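Local coordinates for Roadblock/LAMTOR2 domain-containing protein (Streptomyces avermitilis, PDB 3LEQ) that is functionally uncharacterised but, as a Roadblock/LC7 domain protein, probably serves as a small regulatory partner of a GTPase, at residues D6-G11 / N110-K115; V16-H21 / Q98-G103; L81-T84 / A90-V93. All blocks are in the same frame, centred on the assembly; numbering follows the deposited sequence. Where two conformers were deposited one is given.

Interaction 1: D6-G11 / N110-K115; sequences DQLLTG and NMLVKK
L112 extends straight out of helix 102-115, CG anti to its backbone N (chi1 179°), and its two methyls fork between L8 and L9 of helix 4-15. CD1 meets L8 at the root of its side chain, 3.7 Å from L8 CB. L8 points toward helix 102-115; its CG lies anti to the carbonyl carbon (chi1 -82°), which leaves CB as the nearest atom to L112, with L8 CD1 a looser second neighbour at 4.2 Å from L112 CD1. The second methyl, CD2, lies 3.8 Å from L9 CD2, the two side chains crossing at about a right angle. L9 starts out away from helix 102-115, and only its terminal methyl returns to the contact. Both L9 and L112 were modelled in two conformers, so these methyl positions describe one of two arrangements. The contact is wholly apolar; polar groups work within helix 4-15. T10 grips the carbonyl of D6 twice, T10 N lying 2.9 Å and T10 OG1 2.6 Å from D6 O, and the two donors arrive from opposite faces of the carbonyl plane. OG1 also bonds T36 N. The D6 carboxylate holds S33 and S3, tying helix 4-15 to strand 31-34, outermost in the sheet of this chain. L9 and L112 both rest on L92 of strand 90-96, and L9 also touches A22 and V24 of strand 19-26; the two helices thus pack side by side on one face of the sheet.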
loop_
_atom_site.group_PDB
_atom_site.type_symbol
_atom_site.label_atom_id
_atom_site.label_comp_id
_atom_site.label_asym_id
_atom_site.label_seq_id
_atom_site.Cartn_x
_atom_site.Cartn_y
_atom_site.Cartn_z
ATOM N N ASP A 6 7.953 -3.496 8.221
ATOM C CA ASP A 6 6.638 -3.891 8.767
ATOM C C ASP A 6 6.136 -2.841 9.744
ATOM O O ASP A 6 4.955 -2.497 9.743
ATOM C CB ASP A 6 6.703 -5.236 9.496
ATOM C CG ASP A 6 7.012 -6.403 8.577
ATOM O OD1 ASP A 6 6.716 -6.339 7.352
ATOM O OD2 ASP A 6 7.543 -7.409 9.103
ATOM N N GLN A 7 7.038 -2.357 10.600
ATOM C CA GLN A 7 6.703 -1.340 11.615
ATOM C C GLN A 7 6.360 0.008 10.985
ATOM O O GLN A 7 5.407 0.669 11.411
ATOM C CB GLN A 7 7.827 -1.194 12.640
ATOM C CG GLN A 7 7.994 -2.426 13.523
ATOM C CD GLN A 7 8.990 -2.229 14.660
ATOM O OE1 GLN A 7 9.695 -1.214 14.737
ATOM N NE2 GLN A 7 9.046 -3.203 15.556
ATOM N N LEU A 8 7.129 0.403 9.971
ATOM C CA LEU A 8 6.800 1.584 9.170
ATOM C C LEU A 8 5.406 1.524 8.536
ATOM O O LEU A 8 4.645 2.505 8.605
ATOM C CB LEU A 8 7.862 1.849 8.092
ATOM C CG LEU A 8 9.132 2.584 8.519
ATOM C CD1 LEU A 8 10.019 2.792 7.312
ATOM C CD2 LEU A 8 8.817 3.937 9.201
ATOM N N LEU A 9 5.090 0.380 7.911
ATOM C CA LEU A 9 3.789 0.163 7.276
ATOM C C LEU A 9 2.676 0.150 8.313
ATOM O O LEU A 9 1.617 0.732 8.099
ATOM C CB LEU A 9 3.779 -1.149 6.485
ATOM C CG LEU A 9 4.670 -1.253 5.247
ATOM C CD1 LEU A 9 4.570 -2.645 4.662
ATOM C CD2 LEU A 9 4.262 -0.224 4.206
ATOM N N THR A 10 2.914 -0.528 9.440
ATOM C CA THR A 10 1.917 -0.593 10.517
ATOM C C THR A 10 1.708 0.817 11.086
ATOM O O THR A 10 0.584 1.214 11.395
ATOM C CB THR A 10 2.329 -1.609 11.611
ATOM O OG1 THR A 10 2.673 -2.845 10.987
ATOM C CG2 THR A 10 1.186 -1.853 12.636
ATOM N N GLY A 11 2.802 1.570 11.169
ATOM C CA GLY A 11 2.798 2.954 11.643
ATOM C C GLY A 11 1.969 3.861 10.754
ATOM O O GLY A 11 1.172 4.656 11.251
ATOM N N ASN A 110 4.138 9.206 0.104
ATOM C CA ASN A 110 5.382 9.803 -0.404
ATOM C C ASN A 110 6.400 10.006 0.740
ATOM O O ASN A 110 7.586 9.740 0.572
ATOM C CB ASN A 110 5.096 11.133 -1.130
ATOM C CG ASN A 110 4.496 10.941 -2.538
ATOM O OD1 ASN A 110 4.612 9.878 -3.149
ATOM N ND2 ASN A 110 3.848 11.991 -3.052
HETATM N N MSE A 111 5.914 10.427 1.907
HETATM C CA MSE A 111 6.776 10.583 3.096
HETATM C C MSE A 111 7.294 9.232 3.572
HETATM O O MSE A 111 8.444 9.120 3.981
HETATM C CB MSE A 111 6.038 11.301 4.232
HETATM C CG MSE A 111 5.662 12.767 3.930
HETATM SE SE MSE A 111 7.208 13.890 3.387
HETATM C CE MSE A 111 6.872 13.935 1.446
ATOM N N LEU A 112 6.452 8.204 3.508
ATOM C CA LEU A 112 6.856 6.843 3.885
ATOM C C LEU A 112 7.985 6.323 2.979
ATOM O O LEU A 112 8.974 5.775 3.459
ATOM C CB LEU A 112 5.652 5.892 3.847
ATOM C CG LEU A 112 5.920 4.422 4.204
ATOM C CD1 LEU A 112 6.559 4.303 5.575
ATOM C CD2 LEU A 112 4.664 3.566 4.104
ATOM N N VAL A 113 7.818 6.481 1.660
ATOM C CA VAL A 113 8.820 6.023 0.685
ATOM C C VAL A 113 10.161 6.736 0.925
ATOM O O VAL A 113 11.225 6.157 0.768
ATOM C CB VAL A 113 8.322 6.209 -0.786
ATOM C CG1 VAL A 113 9.455 6.005 -1.815
ATOM C CG2 VAL A 113 7.145 5.252 -1.076
ATOM N N LYS A 114 10.082 7.995 1.338
ATOM C CA LYS A 114 11.254 8.792 1.645
ATOM C C LYS A 114 11.951 8.184 2.848
ATOM O O LYS A 114 13.175 8.105 2.881
ATOM C CB LYS A 114 10.809 10.216 1.995
ATOM C CG LYS A 114 11.551 11.300 1.281
ATOM C CD LYS A 114 10.895 11.640 -0.049
ATOM C CE LYS A 114 11.816 12.543 -0.867
ATOM N NZ LYS A 114 11.083 13.267 -1.941
ATOM N N LYS A 115 11.161 7.752 3.838
ATOM C CA LYS A 115 11.724 7.254 5.099
ATOM C C LYS A 115 12.441 5.925 4.917
ATOM O O LYS A 115 13.387 5.637 5.636
ATOM C CB LYS A 115 10.659 7.140 6.197
#

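Interaction 2: V16-H21 / Q98-G103; sequences VAEVDH and QGADVG
E18 brings its flat carboxylate near A100 and D101 without touching them directly: a water fills the step, donating to E18 OE1 and accepting from D101 N, both at 2.7 Å. The other flat group of this region, the H21 ring, has D20 CB over one face, 4.0 Å above the plane and offset toward the rim, and stacks with F38. Direct contact is made by the aliphatic part of E18. Its CG lies beside the backbone N (chi1 -76°) and the chain bends at chi2 (87°), which lays CG against A100 CB at 3.6 Å while the carboxylate turns aside to the water. E18 CB backs the same methyl of A100 at 3.8 Å. D101 directs its side chain away, to the start of helix 102-115, where it takes the N-cap position and OD2 makes a weak bond to V104 N. Its OD1 stands 6.6 Å from E18 OE1; any repulsion between these like charges is therefore likely to be modest. The base of E18 is set by a type I turn from V16 to V19, closed by V19 N on V16 O at 2.9 Å. Beyond it D20 and H21 both face L95, a classic beta bulge. The arrangement joins two connections of the Roadblock/LC7 fold, from the first helix into strand 19-26 and from strand 90-96 into the capped last helix.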
loop_
_atom_site.group_PDB
_atom_site.type_symbol
_atom_site.label_atom_id
_atom_site.label_comp_id
_atom_site.label_asym_id
_atom_site.label_seq_id
_atom_site.Cartn_x
_atom_site.Cartn_y
_atom_site.Cartn_z
ATOM N N VAL A 16 -2.658 7.161 10.226
ATOM C CA VAL A 16 -3.490 7.756 9.177
ATOM C C VAL A 16 -4.910 7.158 9.115
ATOM O O VAL A 16 -5.115 6.057 8.600
ATOM C CB VAL A 16 -2.790 7.726 7.799
ATOM C CG1 VAL A 16 -3.597 8.520 6.757
ATOM C CG2 VAL A 16 -1.381 8.281 7.912
ATOM N N ALA A 17 -5.877 7.899 9.654
ATOM C CA ALA A 17 -7.285 7.476 9.676
ATOM C C ALA A 17 -7.765 6.996 8.294
ATOM O O ALA A 17 -8.555 6.047 8.193
ATOM C CB ALA A 17 -8.179 8.607 10.198
ATOM N N GLU A 18 -7.253 7.641 7.240
ATOM C CA GLU A 18 -7.658 7.358 5.869
ATOM C C GLU A 18 -7.139 6.021 5.347
ATOM O O GLU A 18 -7.686 5.485 4.395
ATOM C CB GLU A 18 -7.182 8.467 4.920
ATOM C CG GLU A 18 -7.981 9.755 4.974
ATOM C CD GLU A 18 -7.495 10.721 6.040
ATOM O OE1 GLU A 18 -7.966 11.868 6.033
ATOM O OE2 GLU A 18 -6.656 10.342 6.886
ATOM N N VAL A 19 -6.080 5.494 5.955
ATOM C CA VAL A 19 -5.407 4.306 5.417
ATOM C C VAL A 19 -5.842 3.092 6.233
ATOM O O VAL A 19 -5.735 3.100 7.445
ATOM C CB VAL A 19 -3.873 4.457 5.455
ATOM C CG1 VAL A 19 -3.193 3.158 5.057
ATOM C CG2 VAL A 19 -3.421 5.578 4.538
ATOM N N ASP A 20 -6.379 2.078 5.560
ATOM C CA ASP A 20 -6.805 0.846 6.215
ATOM C C ASP A 20 -5.724 -0.273 6.231
ATOM O O ASP A 20 -5.530 -0.947 7.257
ATOM C CB ASP A 20 -8.095 0.341 5.577
ATOM C CG ASP A 20 -9.336 1.128 6.021
ATOM O OD1 ASP A 20 -9.286 1.914 7.007
ATOM O OD2 ASP A 20 -10.385 0.941 5.374
ATOM N N HIS A 21 -5.037 -0.477 5.105
ATOM C CA HIS A 21 -4.003 -1.510 4.992
ATOM C C HIS A 21 -2.919 -1.028 4.051
ATOM O O HIS A 21 -3.173 -0.166 3.208
ATOM C CB HIS A 21 -4.560 -2.844 4.448
ATOM C CG HIS A 21 -5.800 -3.321 5.140
ATOM N ND1 HIS A 21 -5.801 -3.756 6.448
ATOM C CD2 HIS A 21 -7.075 -3.439 4.702
ATOM C CE1 HIS A 21 -7.031 -4.099 6.794
ATOM N NE2 HIS A 21 -7.825 -3.916 5.752
ATOM N N GLN A 98 -13.526 4.677 2.863
ATOM C CA GLN A 98 -14.392 5.412 1.945
ATOM C C GLN A 98 -14.317 6.912 2.215
ATOM O O GLN A 98 -14.329 7.348 3.367
ATOM C CB GLN A 98 -15.844 4.918 2.050
ATOM N N GLY A 99 -14.227 7.690 1.145
ATOM C CA GLY A 99 -14.241 9.148 1.247
ATOM C C GLY A 99 -12.933 9.786 1.684
ATOM O O GLY A 99 -12.908 10.977 2.012
ATOM N N ALA A 100 -11.854 9.004 1.693
ATOM C CA ALA A 100 -10.515 9.499 2.041
ATOM C C ALA A 100 -10.069 10.650 1.135
ATOM O O ALA A 100 -10.439 10.709 -0.040
ATOM C CB ALA A 100 -9.498 8.359 1.972
ATOM N N ASP A 101 -9.267 11.561 1.679
ATOM C CA ASP A 101 -8.661 12.613 0.866
ATOM C C ASP A 101 -7.415 12.054 0.202
ATOM O O ASP A 101 -6.411 11.771 0.878
ATOM C CB ASP A 101 -8.329 13.856 1.708
ATOM C CG ASP A 101 -7.969 15.070 0.858
ATOM O OD1 ASP A 101 -8.639 16.103 1.000
ATOM O OD2 ASP A 101 -7.027 15.004 0.048
ATOM N N VAL A 102 -7.471 11.900 -1.124
ATOM C CA VAL A 102 -6.354 11.310 -1.888
ATOM C C VAL A 102 -5.043 12.072 -1.727
ATOM O O VAL A 102 -3.972 11.467 -1.647
ATOM C CB VAL A 102 -6.647 11.240 -3.387
ATOM C CG1 VAL A 102 -5.494 10.566 -4.121
ATOM C CG2 VAL A 102 -7.909 10.508 -3.640
ATOM N N GLY A 103 -5.134 13.401 -1.711
ATOM C CA GLY A 103 -3.973 14.260 -1.496
ATOM C C GLY A 103 -3.267 13.983 -0.186
ATOM O O GLY A 103 -2.035 13.927 -0.138
HETATM O O HOH W 1 -9.887 12.395 4.153
#

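Interaction 3: L81-T84 / A90-V93; sequences LILT and AHLV
T84 and L92 form a hydrogen-bonded antiparallel pair: T84 N reaches L92 O at 2.9 Å, and L92 N returns to T84 O at 2.8 Å. The next pair, L83 with V93, is non-hydrogen-bonded, and CA-H...O contacts close it, L83 CA lying 3.2 Å from L92 O and V93 CA 3.3 Å from I82 O. Above this pair L83 stands with CG anti to its backbone N (chi1 176°) and splits its methyls: CD1 meets V93 CG2 at 3.9 Å, and CD2 comes obliquely to the H91 ring, its approach to H91 CD2 unusually short and of doubtful exact length. With an alanine in place of L83, the imidazole and V93 CG2 would probably lose their shared neighbour, leaving the ring less restrained on that side. L81 CD2 adds to the same face at 4.0 Å from V93 CG1. Helix 40-55 touches this face through L81 and H91, whereas I82, T84 and L92 meet helix 102-115 on the other. Strands 19-26 and 71-75 bond to the outer flanks of the pair. This is a beta hairpin in the antiparallel five-stranded sheet, layered between helices, of the Roadblock/LC7 fold.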
loop_
_atom_site.group_PDB
_atom_site.type_symbol
_atom_site.label_atom_id
_atom_site.label_comp_id
_atom_site.label_asym_id
_atom_site.label_seq_id
_atom_site.Cartn_x
_atom_site.Cartn_y
_atom_site.Cartn_z
ATOM N N LEU A 81 -7.649 2.208 -4.075
ATOM C CA LEU A 81 -6.403 1.433 -4.103
ATOM C C LEU A 81 -5.359 2.337 -4.723
ATOM O O LEU A 81 -5.562 2.865 -5.824
ATOM C CB LEU A 81 -6.557 0.159 -4.934
ATOM C CG LEU A 81 -5.356 -0.800 -5.010
ATOM C CD1 LEU A 81 -5.836 -2.175 -5.486
ATOM C CD2 LEU A 81 -4.241 -0.273 -5.960
ATOM N N ILE A 82 -4.251 2.548 -4.024
ATOM C CA ILE A 82 -3.225 3.440 -4.539
ATOM C C ILE A 82 -1.907 2.690 -4.529
ATOM O O ILE A 82 -1.558 2.052 -3.531
ATOM C CB ILE A 82 -3.097 4.781 -3.723
ATOM C CG1 ILE A 82 -4.463 5.439 -3.495
ATOM C CG2 ILE A 82 -2.088 5.769 -4.405
ATOM C CD1 ILE A 82 -4.481 6.608 -2.518
ATOM N N LEU A 83 -1.169 2.804 -5.619
ATOM C CA LEU A 83 0.102 2.121 -5.773
ATOM C C LEU A 83 1.165 3.123 -6.219
ATOM O O LEU A 83 0.909 3.918 -7.103
ATOM C CB LEU A 83 -0.080 1.023 -6.824
ATOM C CG LEU A 83 1.067 0.155 -7.303
ATOM C CD1 LEU A 83 0.500 -1.190 -7.735
ATOM C CD2 LEU A 83 1.821 0.819 -8.471
ATOM N N THR A 84 2.352 3.068 -5.616
ATOM C CA THR A 84 3.472 3.902 -6.034
ATOM C C THR A 84 4.783 3.120 -5.967
ATOM O O THR A 84 4.897 2.145 -5.232
ATOM C CB THR A 84 3.552 5.250 -5.211
ATOM O OG1 THR A 84 4.548 6.113 -5.788
ATOM C CG2 THR A 84 3.929 4.999 -3.761
ATOM N N ALA A 90 10.334 -2.501 -6.135
ATOM C CA ALA A 90 9.150 -2.673 -5.288
ATOM C C ALA A 90 8.100 -1.587 -5.461
ATOM O O ALA A 90 8.394 -0.480 -5.908
ATOM C CB ALA A 90 9.556 -2.748 -3.790
ATOM N N HIS A 91 6.887 -1.891 -5.034
ATOM C CA HIS A 91 5.802 -0.932 -5.025
ATOM C C HIS A 91 5.090 -0.938 -3.673
ATOM O O HIS A 91 4.885 -2.001 -3.073
ATOM C CB HIS A 91 4.782 -1.259 -6.120
ATOM C CG HIS A 91 5.236 -0.883 -7.491
ATOM N ND1 HIS A 91 6.033 -1.699 -8.262
ATOM C CD2 HIS A 91 5.008 0.231 -8.230
ATOM C CE1 HIS A 91 6.267 -1.110 -9.421
ATOM N NE2 HIS A 91 5.654 0.062 -9.425
ATOM N N LEU A 92 4.732 0.255 -3.196
ATOM C CA LEU A 92 3.914 0.393 -2.009
ATOM C C LEU A 92 2.463 0.412 -2.453
ATOM O O LEU A 92 2.094 1.161 -3.405
ATOM C CB LEU A 92 4.248 1.728 -1.294
ATOM C CG LEU A 92 3.352 2.117 -0.102
ATOM C CD1 LEU A 92 3.505 1.118 1.062
ATOM C CD2 LEU A 92 3.693 3.563 0.363
ATOM N N VAL A 93 1.619 -0.380 -1.789
ATOM C CA VAL A 93 0.223 -0.443 -2.185
ATOM C C VAL A 93 -0.619 -0.217 -0.949
ATOM O O VAL A 93 -0.408 -0.849 0.065
ATOM C CB VAL A 93 -0.162 -1.805 -2.819
ATOM C CG1 VAL A 93 -1.582 -1.770 -3.321
ATOM C CG2 VAL A 93 0.831 -2.212 -3.961
#

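How the interactions relate
Interactions 1 and 3 belong to the buried core and interaction 2 to the surface. L92 joins interactions 1 and 3: its CD1 lies 3.5 Å from L9 CD2, and its CD2 3.9 Å from L112 CD2, so the hairpin 81-84/90-93 forms part of the floor under the helix pair. Interactions 1 and 2 both use helix 102-115, near its end and at its start, with centres 15 Å apart. Chemistry follows place: leucine methyls between the helices, backbone hydrogen bonds with apolar side chains in the sheet, and a bridging water with a capping aspartate at the surface. Interactions 2 and 3 do not touch, yet both reach the same sheet through neighbouring strands 19-26 and 90-96.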